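Local structure of tumor necrosis factor receptor superfamily member 16 (Rattus norvegicus, 4F42) at residues L32-Q35 with P36-D40; S61-L64 with D65-L68. The protein probably passes neurotrophin signals into the cell, this part being the intracellular death domain of the low-affinity neurotrophin receptor p75NTR. One frame throughout, in Å; residues are numbered along the deposited sequence.

How the interactions relate
Both contacts are short-range and mark the start of a helix, and they follow each other in series along one death domain without nesting or crossing. Coming from the N terminus, helix 24-32 ends and interaction 1 carries the chain through the loop 33-35 into helix 36-41. The chain then runs through helix 48-56, and interaction 2 leads from the loop 61-63 into helix 64-73. Their centres lie 18 Å apart and their nearest atoms about 5 Å, without touching. Helix 48-56 links them: Trp-56 meets Leu-32 and Tyr-34 of interaction 1 and also Ala-62 and Leu-67 of interaction 2, while Ser-55 bonds the Tyr-34 hydroxyl.

Interaction 1. Residues L32-Q35 with P36-D40; sequences LGYQ and PEHID
Gln-35 occupies the N-cap of helix 36-41, and its carbonyl O receives the backbone N of Ile-39 at 2.9 Å, a nearly straight bond (170° at the hydrogen) that closes the first helical turn. Asp-40 N repeats this on Pro-36 O at 2.8 Å. Just upstream, Gly-33 leaves helix 24-32 with positive phi in a Schellman motif, so termination of one helix and initiation of the next are only a few residues apart, a tight junction between two helices of the death-domain helical bundle. Across this junction the Tyr-34 and His-38 rings form a T-shaped pair, centroids 4.9 Å apart and planes at 76°. The tyrosine presents its edge: CD1 stands 3.5 Å above the imidazole plane, over its centre. His-38 is placed for this because its CG lies anti to the backbone N (chi1 -159°). At the root of the side chain, Tyr-34 CB packs on Ile-39 CG1 at 3.8 Å, and Ile-39 continues onto Trp-25 and Ala-29 of helix 24-32. Were Tyr-34 cut back to an alanine, the imidazole face would probably lose its edge partner and Ser-55 OG the hydroxyl it bonds. On the exposed flank, Gln-35 NE2 lies beside Pro-36 CD at 3.6 Å.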
ATOM      1  N   LEU A  32       3.236  -0.157   7.857  1.00 18.23           N
ATOM      2  CA  LEU A  32       1.898   0.333   8.202  1.00 18.41           C
ATOM      3  C   LEU A  32       1.387  -0.243   9.537  1.00 18.94           C
ATOM      4  O   LEU A  32       0.322   0.147  10.034  1.00 19.19           O
ATOM      5  CB  LEU A  32       0.918   0.073   7.056  1.00 18.07           C
ATOM      6  CG  LEU A  32       1.193   0.755   5.709  1.00 16.96           C
ATOM      7  CD1 LEU A  32       0.243   0.211   4.664  1.00 15.40           C
ATOM      8  CD2 LEU A  32       1.052   2.263   5.811  1.00 16.27           C
ATOM      9  N   GLY A  33       2.165  -1.151  10.121  1.00 19.28           N
ATOM     10  CA  GLY A  33       1.913  -1.641  11.473  1.00 19.86           C
ATOM     11  C   GLY A  33       1.229  -2.998  11.585  1.00 20.15           C
ATOM     12  O   GLY A  33       0.723  -3.338  12.652  1.00 20.65           O
ATOM     13  N   TYR A  34       1.218  -3.764  10.494  1.00 19.91           N
ATOM     14  CA  TYR A  34       0.635  -5.099  10.463  1.00 19.87           C
ATOM     15  C   TYR A  34       1.635  -6.154  10.925  1.00 20.15           C
ATOM     16  O   TYR A  34       2.769  -6.175  10.460  1.00 20.33           O
ATOM     17  CB  TYR A  34       0.193  -5.439   9.039  1.00 19.77           C
ATOM     18  CG  TYR A  34      -1.026  -4.703   8.557  1.00 19.24           C
ATOM     19  CD1 TYR A  34      -2.294  -5.233   8.752  1.00 19.41           C
ATOM     20  CD2 TYR A  34      -0.913  -3.479   7.888  1.00 19.92           C
ATOM     21  CE1 TYR A  34      -3.428  -4.569   8.309  1.00 20.10           C
ATOM     22  CE2 TYR A  34      -2.049  -2.793   7.442  1.00 19.41           C
ATOM     23  CZ  TYR A  34      -3.297  -3.354   7.654  1.00 20.09           C
ATOM     24  OH  TYR A  34      -4.427  -2.715   7.235  1.00 21.07           O
ATOM     25  N   GLN A  35       1.210  -7.047  11.814  1.00 20.56           N
ATOM     26  CA  GLN A  35       2.068  -8.144  12.268  1.00 21.05           C
ATOM     27  C   GLN A  35       2.242  -9.209  11.167  1.00 21.19           C
ATOM     28  O   GLN A  35       1.429  -9.268  10.235  1.00 21.60           O
ATOM     29  CB  GLN A  35       1.531  -8.764  13.564  1.00 21.18           C
ATOM     30  CG  GLN A  35       1.517  -7.826  14.772  1.00 22.41           C
ATOM     31  CD  GLN A  35       2.882  -7.253  15.101  1.00 24.46           C
ATOM     32  OE1 GLN A  35       3.066  -6.035  15.119  1.00 25.73           O
ATOM     33  NE2 GLN A  35       3.847  -8.126  15.355  1.00 25.11           N
ATOM     34  N   PRO A  36       3.306 -10.041  11.262  1.00 21.04           N
ATOM     35  CA  PRO A  36       3.602 -11.034  10.211  1.00 20.98           C
ATOM     36  C   PRO A  36       2.443 -11.969   9.860  1.00 20.87           C
ATOM     37  O   PRO A  36       2.202 -12.223   8.679  1.00 20.77           O
ATOM     38  CB  PRO A  36       4.770 -11.838  10.803  1.00 20.96           C
ATOM     39  CG  PRO A  36       5.450 -10.854  11.739  1.00 21.36           C
ATOM     40  CD  PRO A  36       4.299 -10.096  12.358  1.00 20.91           C
ATOM     41  N   GLU A  37       1.738 -12.466  10.877  1.00 20.78           N
ATOM     42  CA  GLU A  37       0.637 -13.418  10.678  1.00 20.55           C
ATOM     43  C   GLU A  37      -0.597 -12.746  10.094  1.00 20.09           C
ATOM     44  O   GLU A  37      -1.338 -13.369   9.328  1.00 20.05           O
ATOM     45  CB  GLU A  37       0.281 -14.123  11.982  1.00 20.66           C
ATOM     46  CG  GLU A  37       1.417 -14.963  12.564  1.00 22.66           C
ATOM     47  CD  GLU A  37       2.453 -14.144  13.338  1.00 24.44           C
ATOM     48  OE1 GLU A  37       2.185 -12.959  13.660  1.00 25.59           O
ATOM     49  OE2 GLU A  37       3.539 -14.697  13.628  1.00 25.23           O
ATOM     50  N   HIS A  38      -0.809 -11.482  10.469  1.00 19.32           N
ATOM     51  CA  HIS A  38      -1.841 -10.635   9.871  1.00 18.99           C
ATOM     52  C   HIS A  38      -1.545 -10.471   8.367  1.00 19.10           C
ATOM     53  O   HIS A  38      -2.435 -10.666   7.532  1.00 19.21           O
ATOM     54  CB  HIS A  38      -1.881  -9.283  10.585  1.00 18.54           C
ATOM     55  CG  HIS A  38      -3.161  -8.522  10.420  1.00 17.71           C
ATOM     56  ND1 HIS A  38      -4.058  -8.764   9.401  1.00 17.96           N
ATOM     57  CD2 HIS A  38      -3.669  -7.481  11.129  1.00 15.98           C
ATOM     58  CE1 HIS A  38      -5.075  -7.923   9.506  1.00 16.72           C
ATOM     59  NE2 HIS A  38      -4.860  -7.132  10.544  1.00 14.61           N
ATOM     60  N   ILE A  39      -0.295 -10.135   8.032  1.00 18.98           N
ATOM     61  CA  ILE A  39       0.155 -10.061   6.630  1.00 18.66           C
ATOM     62  C   ILE A  39      -0.076 -11.390   5.909  1.00 18.80           C
ATOM     63  O   ILE A  39      -0.672 -11.419   4.832  1.00 18.96           O
ATOM     64  CB  ILE A  39       1.650  -9.653   6.513  1.00 18.48           C
ATOM     65  CG1 ILE A  39       1.896  -8.321   7.222  1.00 19.03           C
ATOM     66  CG2 ILE A  39       2.077  -9.571   5.053  1.00 18.22           C
ATOM     67  CD1 ILE A  39       3.343  -7.872   7.254  1.00 18.66           C
ATOM     68  N   ASP A  40       0.394 -12.483   6.507  1.00 18.94           N
ATOM     69  CA  ASP A  40       0.179 -13.822   5.961  1.00 19.34           C
ATOM     70  C   ASP A  40      -1.305 -14.114   5.695  1.00 19.20           C
ATOM     71  O   ASP A  40      -1.622 -14.845   4.770  1.00 19.72           O
ATOM     72  CB  ASP A  40       0.754 -14.905   6.889  1.00 19.67           C
ATOM     73  CG  ASP A  40       2.280 -14.930   6.915  1.00 21.00           C
ATOM     74  OD1 ASP A  40       2.930 -14.454   5.952  1.00 22.10           O
ATOM     75  OD2 ASP A  40       2.831 -15.446   7.915  1.00 22.08           O
TER

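Interaction 2. Residues S61-L64 with D65-L68. With MNB (5-mercapto-2-nitro-benzoic acid), chain C.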
ATOM      1  N   SER A  61      -7.093   7.946   8.584  1.00 32.37           N
ATOM      2  CA  SER A  61      -5.730   8.428   8.421  1.00 31.13           C
ATOM      3  C   SER A  61      -4.984   7.704   7.285  1.00 29.59           C
ATOM      4  O   SER A  61      -3.765   7.839   7.145  1.00 29.24           O
ATOM      5  CB  SER A  61      -4.973   8.248   9.735  1.00 31.45           C
ATOM      6  OG  SER A  61      -5.098   6.905  10.170  1.00 32.58           O
ATOM      7  N   ALA A  62      -5.723   6.933   6.492  1.00 27.86           N
ATOM      8  CA  ALA A  62      -5.163   6.233   5.346  1.00 26.38           C
ATOM      9  C   ALA A  62      -5.188   7.120   4.104  1.00 25.41           C
ATOM     10  O   ALA A  62      -5.958   6.885   3.173  1.00 25.36           O
ATOM     11  CB  ALA A  62      -5.901   4.928   5.106  1.00 26.32           C
ATOM     12  N   THR A  63      -4.335   8.141   4.108  1.00 24.19           N
ATOM     13  CA  THR A  63      -4.206   9.068   2.991  1.00 23.29           C
ATOM     14  C   THR A  63      -3.133   8.600   2.019  1.00 22.56           C
ATOM     15  O   THR A  63      -2.264   7.800   2.371  1.00 22.67           O
ATOM     16  CB  THR A  63      -3.806  10.476   3.482  1.00 23.48           C
ATOM     17  OG1 THR A  63      -2.622  10.379   4.288  1.00 23.51           O
ATOM     18  CG2 THR A  63      -4.936  11.120   4.302  1.00 23.27           C
ATOM     19  N   LEU A  64      -3.174   9.122   0.800  1.00 21.92           N
ATOM     20  CA  LEU A  64      -2.092   8.900  -0.150  1.00 21.34           C
ATOM     21  C   LEU A  64      -0.728   9.292   0.428  1.00 21.21           C
ATOM     22  O   LEU A  64       0.239   8.542   0.288  1.00 21.67           O
ATOM     23  CB  LEU A  64      -2.347   9.637  -1.464  1.00 21.05           C
ATOM     24  CG  LEU A  64      -1.280   9.471  -2.556  1.00 20.21           C
ATOM     25  CD1 LEU A  64      -1.054   8.006  -2.960  1.00 18.81           C
ATOM     26  CD2 LEU A  64      -1.623  10.310  -3.757  1.00 18.14           C
ATOM     27  N   ASP A  65      -0.661  10.447   1.086  1.00 20.88           N
ATOM     28  CA  ASP A  65       0.595  10.935   1.652  1.00 20.56           C
ATOM     29  C   ASP A  65       1.139  10.044   2.771  1.00 20.52           C
ATOM     30  O   ASP A  65       2.347   9.855   2.880  1.00 19.90           O
ATOM     31  CB  ASP A  65       0.522  12.415   2.067  1.00 20.59           C
ATOM     32  CG  ASP A  65      -0.731  12.764   2.849  1.00 21.45           C
ATOM     33  OD1 ASP A  65      -0.651  12.917   4.085  1.00 21.74           O
ATOM     34  OD2 ASP A  65      -1.801  12.920   2.226  1.00 23.40           O
ATOM     35  N   ALA A  66       0.238   9.495   3.587  1.00 20.72           N
ATOM     36  CA  ALA A  66       0.601   8.509   4.598  1.00 20.47           C
ATOM     37  C   ALA A  66       1.200   7.276   3.937  1.00 20.45           C
ATOM     38  O   ALA A  66       2.165   6.692   4.436  1.00 20.48           O
ATOM     39  CB  ALA A  66      -0.605   8.123   5.429  1.00 20.69           C
ATOM     40  N   LEU A  67       0.627   6.881   2.807  1.00 20.39           N
ATOM     41  CA  LEU A  67       1.161   5.758   2.047  1.00 20.31           C
ATOM     42  C   LEU A  67       2.544   6.094   1.492  1.00 19.95           C
ATOM     43  O   LEU A  67       3.498   5.321   1.662  1.00 20.26           O
ATOM     44  CB  LEU A  67       0.218   5.368   0.908  1.00 20.44           C
ATOM     45  CG  LEU A  67       0.728   4.269  -0.022  1.00 21.05           C
ATOM     46  CD1 LEU A  67       1.049   3.004   0.760  1.00 22.95           C
ATOM     47  CD2 LEU A  67      -0.302   3.987  -1.092  1.00 22.07           C
ATOM     48  N   LEU A  68       2.635   7.245   0.828  1.00 18.85           N
ATOM     49  CA  LEU A  68       3.895   7.731   0.284  1.00 17.88           C
ATOM     50  C   LEU A  68       4.965   7.842   1.380  1.00 17.18           C
ATOM     51  O   LEU A  68       6.099   7.395   1.178  1.00 17.43           O
ATOM     52  CB  LEU A  68       3.668   9.058  -0.455  1.00 17.73           C
ATOM     53  CG  LEU A  68       3.445   9.060  -1.982  1.00 17.91           C
ATOM     54  CD1 LEU A  68       2.798   7.802  -2.551  1.00 17.66           C
ATOM     55  CD2 LEU A  68       2.709  10.295  -2.488  1.00 16.62           C
TER
HETATM   56  C6  MNB C 102       0.552  11.954  -7.039  1.00 30.00           C
HETATM   57  C1  MNB C 102      -0.486  11.062  -7.298  1.00 31.60           C
HETATM   58  C2  MNB C 102      -0.325   9.621  -6.902  1.00 32.17           C
HETATM   59  C3  MNB C 102       0.857   9.230  -6.277  1.00 31.33           C
HETATM   60  C4  MNB C 102       1.857  10.161  -6.042  1.00 30.36           C
HETATM   61  C5  MNB C 102       1.711  11.495  -6.415  1.00 29.86           C
HETATM   62  S5  MNB C 102       2.986  12.561  -6.082  1.00 27.80           S
HETATM   63  C10 MNB C 102      -1.719  11.576  -7.981  1.00 31.91           C
HETATM   64  O12 MNB C 102      -1.717  11.601  -9.226  1.00 33.81           O
HETATM   65  O11 MNB C 102      -2.706  11.965  -7.315  1.00 31.45           O
HETATM   66  N7  MNB C 102      -1.319   8.646  -7.114  1.00 33.22           N
HETATM   67  O9  MNB C 102      -1.057   7.460  -6.988  1.00 32.64           O
HETATM   68  O8  MNB C 102      -2.464   8.957  -7.400  1.00 35.01           O
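Thr-63 and Ala-66 meet through a side-chain bond: Thr-63 OG1 accepts the backbone N of Ala-66 at 3.1 Å, bent to 154° at the hydrogen. The hydroxyl reaches that N-H because OG1 sits between the backbone N and the carbonyl carbon (chi1 54°). The main chain supports the same turn, with Leu-67 N on Thr-63 O and Leu-68 N on Leu-64 O, the latter at 2.8 Å. The tighter side is apolar. Leu-64 and Leu-67 are buried, Leu-64 against Leu-8 and Asn-3 and Leu-67 against Tyr-5 and Trp-56. One turn apart on the helix, Leu-64 CD1 comes to 3.9 Å from Leu-68 CD1, whereas its approach to Leu-67 CD2 is looser, 4.5 Å. Leu-64 and Leu-68 also touch the bound 5-mercapto-2-nitro-benzoic acid, Leu-64 CD2 reaching ring atom C2 at 3.5 Å and Leu-68 CD2 reaching C4 at 3.7 Å. Lys-12 NZ adds a hydrogen bond to that ligand. The solvent side is more polar: Ser-61 and Asp-65 are exposed, and the Asp-65 carboxylate lies across Thr-63, its OD2 at 3.4 Å from Thr-63 CB. Threonine N-capping thus opens helix 64-73 of the death domain, and Leu-64 and Leu-68 of its first turns form part of the wall of the pocket that holds 5-mercapto-2-nitro-benzoic acid in this structure.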